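Local structure of ribosome-inactivating protein (Lychnis chalcedonica, 2G5X) at residues N33-K38 with L228-Y233; D43-V48 with A62-D67; T197-N202 with G219-E224. The protein is a plant ribosome-inactivating protein, a single chain in which a mixed beta sheet is joined to a largely helical body. All blocks are in the same frame, centred on the assembly; numbering follows the deposited sequence.

Contact 1: residues N33-K38 with L228-Y233; sequences NIPVTK and LGLLLY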
# COMPACT_ATOMS: atom_id res chain seq x y z
N ASN A 33 -9.14 -19.75 -5.47
CA ASN A 33 -8.08 -19.26 -6.36
C ASN A 33 -7.67 -17.82 -6.03
O ASN A 33 -7.36 -17.03 -6.92
CB ASN A 33 -8.51 -19.36 -7.83
CG ASN A 33 -7.35 -19.19 -8.79
OD1 ASN A 33 -6.23 -19.64 -8.51
ND2 ASN A 33 -7.60 -18.56 -9.93
N ILE A 34 -7.68 -17.50 -4.74
CA ILE A 34 -7.29 -16.18 -4.26
C ILE A 34 -6.23 -16.38 -3.18
O ILE A 34 -6.39 -17.22 -2.29
CB ILE A 34 -8.49 -15.44 -3.61
CG1 ILE A 34 -9.65 -15.33 -4.59
CG2 ILE A 34 -8.04 -14.04 -3.15
CD1 ILE A 34 -10.93 -14.81 -3.96
N PRO A 35 -5.12 -15.63 -3.25
CA PRO A 35 -4.08 -15.79 -2.22
C PRO A 35 -4.57 -15.34 -0.85
O PRO A 35 -5.41 -14.46 -0.74
CB PRO A 35 -2.92 -14.94 -2.76
CG PRO A 35 -3.62 -13.87 -3.53
CD PRO A 35 -4.71 -14.63 -4.25
N VAL A 36 -4.03 -15.96 0.20
CA VAL A 36 -4.44 -15.66 1.57
C VAL A 36 -3.24 -15.29 2.44
O VAL A 36 -2.19 -15.93 2.35
CB VAL A 36 -5.14 -16.88 2.20
CG1 VAL A 36 -5.76 -16.50 3.54
CG2 VAL A 36 -6.20 -17.42 1.24
N THR A 37 -3.39 -14.28 3.28
CA THR A 37 -2.29 -13.88 4.16
C THR A 37 -2.15 -14.89 5.30
O THR A 37 -3.06 -15.67 5.56
CB THR A 37 -2.49 -12.48 4.77
OG1 THR A 37 -3.62 -12.50 5.65
CG2 THR A 37 -2.73 -11.45 3.66
N LYS A 38 -1.00 -14.86 5.96
CA LYS A 38 -0.72 -15.76 7.07
C LYS A 38 -0.69 -14.97 8.37
O LYS A 38 0.04 -13.98 8.50
CB LYS A 38 0.63 -16.45 6.86
CG LYS A 38 1.00 -16.69 5.40
CD LYS A 38 -0.08 -17.43 4.62
CE LYS A 38 0.29 -17.53 3.15
NZ LYS A 38 -0.77 -18.16 2.31
N LEU A 228 -12.69 -10.25 -3.95
CA LEU A 228 -11.37 -9.98 -3.39
C LEU A 228 -10.19 -10.49 -4.20
O LEU A 228 -10.28 -11.52 -4.88
CB LEU A 228 -11.29 -10.55 -1.97
CG LEU A 228 -12.37 -10.04 -1.01
CD1 LEU A 228 -12.15 -10.64 0.37
CD2 LEU A 228 -12.34 -8.52 -0.94
N GLY A 229 -9.08 -9.75 -4.14
CA GLY A 229 -7.87 -10.12 -4.84
C GLY A 229 -6.87 -10.72 -3.86
O GLY A 229 -5.87 -11.32 -4.26
N LEU A 230 -7.14 -10.55 -2.57
CA LEU A 230 -6.30 -11.07 -1.50
C LEU A 230 -7.19 -11.32 -0.29
O LEU A 230 -7.98 -10.45 0.08
CB LEU A 230 -5.20 -10.05 -1.13
CG LEU A 230 -4.29 -10.40 0.06
CD1 LEU A 230 -3.41 -11.59 -0.30
CD2 LEU A 230 -3.42 -9.20 0.42
N LEU A 231 -7.09 -12.50 0.31
CA LEU A 231 -7.91 -12.80 1.47
C LEU A 231 -7.10 -12.69 2.75
O LEU A 231 -5.89 -12.90 2.75
CB LEU A 231 -8.47 -14.23 1.40
CG LEU A 231 -9.38 -14.64 0.23
CD1 LEU A 231 -9.93 -16.03 0.51
CD2 LEU A 231 -10.52 -13.65 0.07
N LEU A 232 -7.78 -12.33 3.83
CA LEU A 232 -7.14 -12.24 5.13
C LEU A 232 -7.25 -13.66 5.70
O LEU A 232 -8.16 -14.41 5.34
CB LEU A 232 -7.89 -11.25 6.02
CG LEU A 232 -7.40 -11.03 7.45
CD1 LEU A 232 -6.10 -10.25 7.43
CD2 LEU A 232 -8.45 -10.27 8.24
N TYR A 233 -6.32 -14.02 6.58
CA TYR A 233 -6.36 -15.33 7.21
C TYR A 233 -7.70 -15.44 7.95
O TYR A 233 -8.35 -14.43 8.21
CB TYR A 233 -5.21 -15.45 8.21
CG TYR A 233 -5.16 -14.29 9.18
CD1 TYR A 233 -5.98 -14.27 10.31
CD2 TYR A 233 -4.31 -13.20 8.96
CE1 TYR A 233 -5.97 -13.18 11.18
CE2 TYR A 233 -4.29 -12.12 9.83
CZ TYR A 233 -5.13 -12.12 10.94
OH TYR A 233 -5.12 -11.04 11.80

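Contact 2: residues D43-V48 with A62-D67; sequences DKFVLV and AFRASD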
# COMPACT_ATOMS: atom_id res chain seq x y z
N ASP A 43 5.62 -10.52 11.67
CA ASP A 43 7.01 -10.08 11.81
C ASP A 43 7.76 -10.24 10.49
O ASP A 43 9.00 -10.23 10.46
CB ASP A 43 7.70 -10.90 12.90
CG ASP A 43 7.83 -12.36 12.54
OD1 ASP A 43 6.89 -12.90 11.91
OD2 ASP A 43 8.85 -12.98 12.90
N LYS A 44 7.01 -10.41 9.41
CA LYS A 44 7.56 -10.55 8.07
C LYS A 44 7.01 -9.40 7.24
O LYS A 44 5.94 -8.88 7.54
CB LYS A 44 7.13 -11.88 7.45
CG LYS A 44 8.11 -13.03 7.67
CD LYS A 44 8.49 -13.16 9.13
CE LYS A 44 9.58 -14.20 9.32
NZ LYS A 44 10.06 -14.23 10.73
N PHE A 45 7.75 -8.99 6.22
CA PHE A 45 7.32 -7.87 5.39
C PHE A 45 7.48 -8.10 3.90
O PHE A 45 8.33 -8.88 3.46
CB PHE A 45 8.08 -6.60 5.79
CG PHE A 45 7.99 -6.29 7.26
CD1 PHE A 45 8.77 -6.99 8.18
CD2 PHE A 45 7.06 -5.36 7.73
CE1 PHE A 45 8.63 -6.77 9.54
CE2 PHE A 45 6.91 -5.13 9.09
CZ PHE A 45 7.70 -5.84 10.00
N VAL A 46 6.65 -7.41 3.12
CA VAL A 46 6.70 -7.48 1.68
C VAL A 46 7.16 -6.11 1.19
O VAL A 46 6.54 -5.09 1.53
CB VAL A 46 5.32 -7.80 1.08
CG1 VAL A 46 5.39 -7.78 -0.44
CG2 VAL A 46 4.85 -9.17 1.57
N LEU A 47 8.24 -6.08 0.42
CA LEU A 47 8.76 -4.82 -0.09
C LEU A 47 8.19 -4.53 -1.47
O LEU A 47 7.98 -5.44 -2.27
CB LEU A 47 10.29 -4.85 -0.16
CG LEU A 47 11.03 -5.08 1.16
CD1 LEU A 47 12.53 -4.98 0.91
CD2 LEU A 47 10.60 -4.05 2.19
N VAL A 48 7.94 -3.25 -1.74
CA VAL A 48 7.38 -2.79 -3.00
C VAL A 48 8.16 -1.58 -3.51
O VAL A 48 8.35 -0.61 -2.79
CB VAL A 48 5.89 -2.39 -2.81
CG1 VAL A 48 5.40 -1.60 -4.02
CG2 VAL A 48 5.05 -3.63 -2.61
N ALA A 62 7.36 -0.74 2.61
CA ALA A 62 7.41 -1.98 3.39
C ALA A 62 6.05 -2.26 4.02
O ALA A 62 5.54 -1.45 4.79
CB ALA A 62 8.48 -1.88 4.48
N PHE A 63 5.46 -3.41 3.68
CA PHE A 63 4.16 -3.80 4.22
C PHE A 63 4.25 -5.02 5.12
O PHE A 63 4.90 -6.00 4.76
CB PHE A 63 3.17 -4.15 3.09
CG PHE A 63 2.81 -3.00 2.20
CD1 PHE A 63 3.55 -2.74 1.05
CD2 PHE A 63 1.71 -2.20 2.48
CE1 PHE A 63 3.19 -1.69 0.19
CE2 PHE A 63 1.34 -1.15 1.64
CZ PHE A 63 2.09 -0.90 0.49
N ARG A 64 3.58 -4.97 6.27
CA ARG A 64 3.55 -6.12 7.18
C ARG A 64 2.80 -7.19 6.39
O ARG A 64 1.70 -6.94 5.88
CB ARG A 64 2.81 -5.76 8.47
CG ARG A 64 2.56 -6.94 9.41
CD ARG A 64 2.22 -6.47 10.84
NE ARG A 64 3.39 -5.91 11.51
CZ ARG A 64 3.53 -4.63 11.85
NH1 ARG A 64 2.56 -3.75 11.59
NH2 ARG A 64 4.65 -4.22 12.43
N ALA A 65 3.39 -8.38 6.28
CA ALA A 65 2.82 -9.48 5.50
C ALA A 65 1.51 -10.12 5.98
O ALA A 65 0.75 -10.66 5.17
CB ALA A 65 3.88 -10.56 5.31
N SER A 66 1.25 -10.05 7.27
CA SER A 66 0.03 -10.66 7.81
C SER A 66 -1.25 -9.91 7.49
O SER A 66 -2.32 -10.52 7.39
CB SER A 66 0.15 -10.79 9.33
OG SER A 66 0.29 -9.52 9.94
N ASP A 67 -1.14 -8.59 7.31
CA ASP A 67 -2.32 -7.77 7.05
C ASP A 67 -2.16 -6.69 5.98
O ASP A 67 -3.06 -5.86 5.81
CB ASP A 67 -2.77 -7.11 8.35
CG ASP A 67 -1.67 -6.31 9.02
OD1 ASP A 67 -0.59 -6.14 8.41
OD2 ASP A 67 -1.87 -5.85 10.16

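Contact 3: residues T197-N202 with G219-E224; sequences TLLENN and GQFTEE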
# COMPACT_ATOMS: atom_id res chain seq x y z
N THR A 197 -14.90 3.61 0.79
CA THR A 197 -14.23 3.67 2.08
C THR A 197 -14.84 2.62 3.03
O THR A 197 -14.12 1.96 3.77
CB THR A 197 -14.34 5.08 2.70
OG1 THR A 197 -13.67 6.03 1.84
CG2 THR A 197 -13.69 5.12 4.07
N LEU A 198 -16.16 2.48 2.99
CA LEU A 198 -16.84 1.50 3.84
C LEU A 198 -16.53 0.08 3.36
O LEU A 198 -16.39 -0.85 4.16
CB LEU A 198 -18.35 1.74 3.83
CG LEU A 198 -19.19 0.86 4.76
CD1 LEU A 198 -18.73 1.05 6.20
CD2 LEU A 198 -20.66 1.23 4.62
N LEU A 199 -16.43 -0.08 2.04
CA LEU A 199 -16.10 -1.38 1.46
C LEU A 199 -14.74 -1.82 1.99
O LEU A 199 -14.56 -2.96 2.43
CB LEU A 199 -16.06 -1.28 -0.07
CG LEU A 199 -15.54 -2.49 -0.83
CD1 LEU A 199 -16.41 -3.72 -0.56
CD2 LEU A 199 -15.53 -2.17 -2.32
N GLU A 200 -13.77 -0.91 1.93
CA GLU A 200 -12.42 -1.18 2.40
C GLU A 200 -12.42 -1.59 3.87
O GLU A 200 -11.70 -2.50 4.27
CB GLU A 200 -11.53 0.06 2.23
CG GLU A 200 -11.17 0.36 0.78
CD GLU A 200 -10.45 1.70 0.61
OE1 GLU A 200 -9.97 1.97 -0.51
OE2 GLU A 200 -10.37 2.47 1.58
N ASN A 201 -13.23 -0.91 4.68
CA ASN A 201 -13.30 -1.23 6.10
C ASN A 201 -13.79 -2.65 6.37
O ASN A 201 -13.46 -3.24 7.40
CB ASN A 201 -14.22 -0.25 6.83
CG ASN A 201 -13.66 1.16 6.88
OD1 ASN A 201 -12.47 1.37 6.64
ND2 ASN A 201 -14.50 2.12 7.22
N ASN A 202 -14.56 -3.20 5.43
CA ASN A 202 -15.11 -4.55 5.57
C ASN A 202 -14.28 -5.68 4.95
O ASN A 202 -14.81 -6.76 4.67
CB ASN A 202 -16.53 -4.60 4.98
CG ASN A 202 -17.57 -3.99 5.90
OD1 ASN A 202 -17.81 -2.78 5.90
ND2 ASN A 202 -18.20 -4.84 6.71
N GLY A 219 -25.22 -8.73 -0.67
CA GLY A 219 -25.62 -8.44 0.70
C GLY A 219 -25.48 -6.94 0.89
O GLY A 219 -26.04 -6.16 0.12
N GLN A 220 -24.73 -6.53 1.91
CA GLN A 220 -24.51 -5.12 2.16
C GLN A 220 -23.80 -4.55 0.93
O GLN A 220 -24.01 -3.40 0.55
CB GLN A 220 -23.64 -4.94 3.41
CG GLN A 220 -23.11 -3.53 3.61
CD GLN A 220 -22.39 -3.38 4.94
OE1 GLN A 220 -22.31 -2.28 5.49
NE2 GLN A 220 -21.87 -4.48 5.47
N PHE A 221 -22.97 -5.38 0.31
CA PHE A 221 -22.25 -4.99 -0.90
C PHE A 221 -22.60 -5.96 -2.01
O PHE A 221 -23.08 -7.07 -1.76
CB PHE A 221 -20.74 -4.98 -0.65
CG PHE A 221 -20.30 -4.02 0.42
CD1 PHE A 221 -20.18 -4.44 1.74
CD2 PHE A 221 -20.05 -2.69 0.12
CE1 PHE A 221 -19.82 -3.54 2.74
CE2 PHE A 221 -19.69 -1.78 1.11
CZ PHE A 221 -19.57 -2.21 2.43
N THR A 222 -22.36 -5.55 -3.25
CA THR A 222 -22.67 -6.40 -4.40
C THR A 222 -21.61 -7.49 -4.55
O THR A 222 -20.55 -7.43 -3.93
CB THR A 222 -22.69 -5.59 -5.71
OG1 THR A 222 -21.36 -5.15 -6.02
CG2 THR A 222 -23.60 -4.38 -5.57
N GLU A 223 -21.92 -8.49 -5.37
CA GLU A 223 -20.98 -9.58 -5.59
C GLU A 223 -19.68 -9.05 -6.21
O GLU A 223 -18.60 -9.54 -5.90
CB GLU A 223 -21.61 -10.64 -6.49
CG GLU A 223 -20.73 -11.85 -6.73
CD GLU A 223 -21.48 -12.99 -7.40
OE1 GLU A 223 -20.83 -13.99 -7.77
OE2 GLU A 223 -22.72 -12.89 -7.55
N GLU A 224 -19.80 -8.05 -7.07
CA GLU A 224 -18.63 -7.46 -7.71
C GLU A 224 -17.78 -6.66 -6.73
O GLU A 224 -16.55 -6.71 -6.77
CB GLU A 224 -19.05 -6.57 -8.89
CG GLU A 224 -19.70 -7.33 -10.03
CD GLU A 224 -21.14 -7.71 -9.75
OE1 GLU A 224 -21.62 -8.71 -10.33
OE2 GLU A 224 -21.80 -7.01 -8.96

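Contact 1: residues N33-K38 with L228-Y233
Ile34 and Leu231 press together where 33-38, part of the loop between helix 10-25 and strand 45-51, runs alongside the C-terminal tail 228-233 in the same direction, the two backbones joined by a single beta bridge at Val36 and Leu231. With CG1 beside the backbone N (chi1 -57°) and CG2 anti to it, Ile34 splits its branches: Ile34 CG2 lies 3.7 Å from Leu231 CG, while Ile34 CD1 reaches to Leu228 O. Val36 crosses Leu231 obliquely, and its CG2 comes 3.9 Å from Leu231 CB. Branched aliphatic residues suit this place, because each offers separate methyls to separate neighbours. Leu230 points its CB away, yet its two methyls turn back between Pro35 and Thr37, both of which it meets at about a right angle. Leu230 CD1 is 4.0 Å from Pro35 CG, and Leu230 CD2 is equally far from Thr37 CG2; Phe24 of helix 10-25 packs on the same leucine. The bridge itself rests on two bonds, Leu231 N to Pro35 O at 2.8 Å and Thr37 N to Leu231 O at 2.9 Å. Further along, the hydroxyl of buried Thr37 bonds to the carbonyl O of Ser66 and has a second partner in the tail. Placed between the backbone N and the carbonyl carbon (chi1 66°), Thr37 OG1 accepts a hydrogen bond from Tyr233 N at 3.2 Å, bent to 136°.

Contact 2: residues D43-V48 with A62-D67
Val48 sets its CG2 3.9 Å from Phe63 CE1, and Val46 O lies in the plane of that same ring, at its edge. Val46 and Phe63 direct their side chains to one face of the sheet, where helix 10-25 brings Leu20 and Phe24 against Val46, and Phe16 and Leu20 against Val48. Beta-branched valines fit here, since they favour the extended backbone and present compact methyls to the helix. On the other face Leu47 CD2 rests 3.8 Å from the methyl CB of Ala62, a small residue over which the longer leucine can fold; Ile102 of helix 99-102 also touches Ala62. The two segments belong to the antiparallel beta hairpin of strands 45-51 and 58-64. Val46 and Phe63 form a hydrogen-bonded pair of it, with Val46 N to Phe63 O at 2.8 Å and Phe63 N to Val46 O at 2.9 Å. Beside them Phe45 and Arg64 make a non-hydrogen-bonded pair. With CG beside its backbone N (chi1 -54°), Phe45 lays its ring along Arg64, Phe45 CD2 3.6 Å from Arg64 CA, ring and guanidinium planes 63° apart. At the polar end, Arg64 NE bonds to Asn42 O and NH2 forms a salt bridge with Glu91, so the guanidinium is gripped at more than one nitrogen. Beyond the last strand residue, Ala65 N reaches Lys44 O at 2.9 Å in a nearly straight bond (176°). At the exposed margin Lys44 NZ meets Asp43 OD2 at 2.8 Å from above the carboxylate plane, a salt bridge between sequence neighbours.

Contact 3: residues T197-N202 with G219-E224
The Phe221 ring carries Leu199 CD1 over one face, in a CH-pi contact 4.1 Å from the ring centroid and 20° off the normal, while Leu198 CG lies at its edge, near the ring plane and 3.9 Å from Phe221 CZ. An aromatic side chain from the loop 219-224 is thus docked against the last turn of helix 193-201, part of the helical body of this ribosome-inactivating protein. Phe221 suits the task: it is long and flat enough for its far end to reach the helix backbone, where Phe221 CE2 comes 3.6 Å from Leu199 CA. The turn of Phe221 CG, anti to its own carbonyl carbon (chi1 -61°), directs the ring at the helix. Leu199, with Phe174 packed on it as well, supplies the methyl for the face, and Leu198, one residue earlier, the branch for the edge. Asn202 crosses the ring at about a right angle, its CG 3.9 Å from Phe221 CE1 and its amide plane inclined 57° to the ring. At the outer side, the extended Gln220 brings OE1 to 4.0 Å from Leu198 CD2, a loose contact that suits a polar chain at the surface. Met226 also touches Phe221, and the loop folds back on itself through the bond from Gly219 N to Phe221 O. Asn202 sits at the junction of two helices, the first residue to leave helix 193-201 and the N-cap position of helix 203-210; its backbone N bonds to Leu199 O at 3.0 Å and, weakly, to Leu198 O at 3.2 Å.

In the fold
From the N terminus the chain forms strand 3-5 and helix 10-25, then passes Cys32, which is disulfide-bonded to Cys214, and enters 33-38, the first half of contact 1. Contact 2 closes next, with 13 residues of the hairpin between 43-48 and 62-67. After the rest of the sheet and a long run of helices, contact 3 joins 197-202 to 219-224, enclosing helix 203-210. The tail 228-233 finally closes contact 1 over 189 residues. Contacts 2 and 3 both nest within it and follow each other in series, their nearest atoms about 9 Å apart. Contact 1 touches contact 2 directly, bringing the C-terminal tail and 33-38 against the residues that follow strand 58-64.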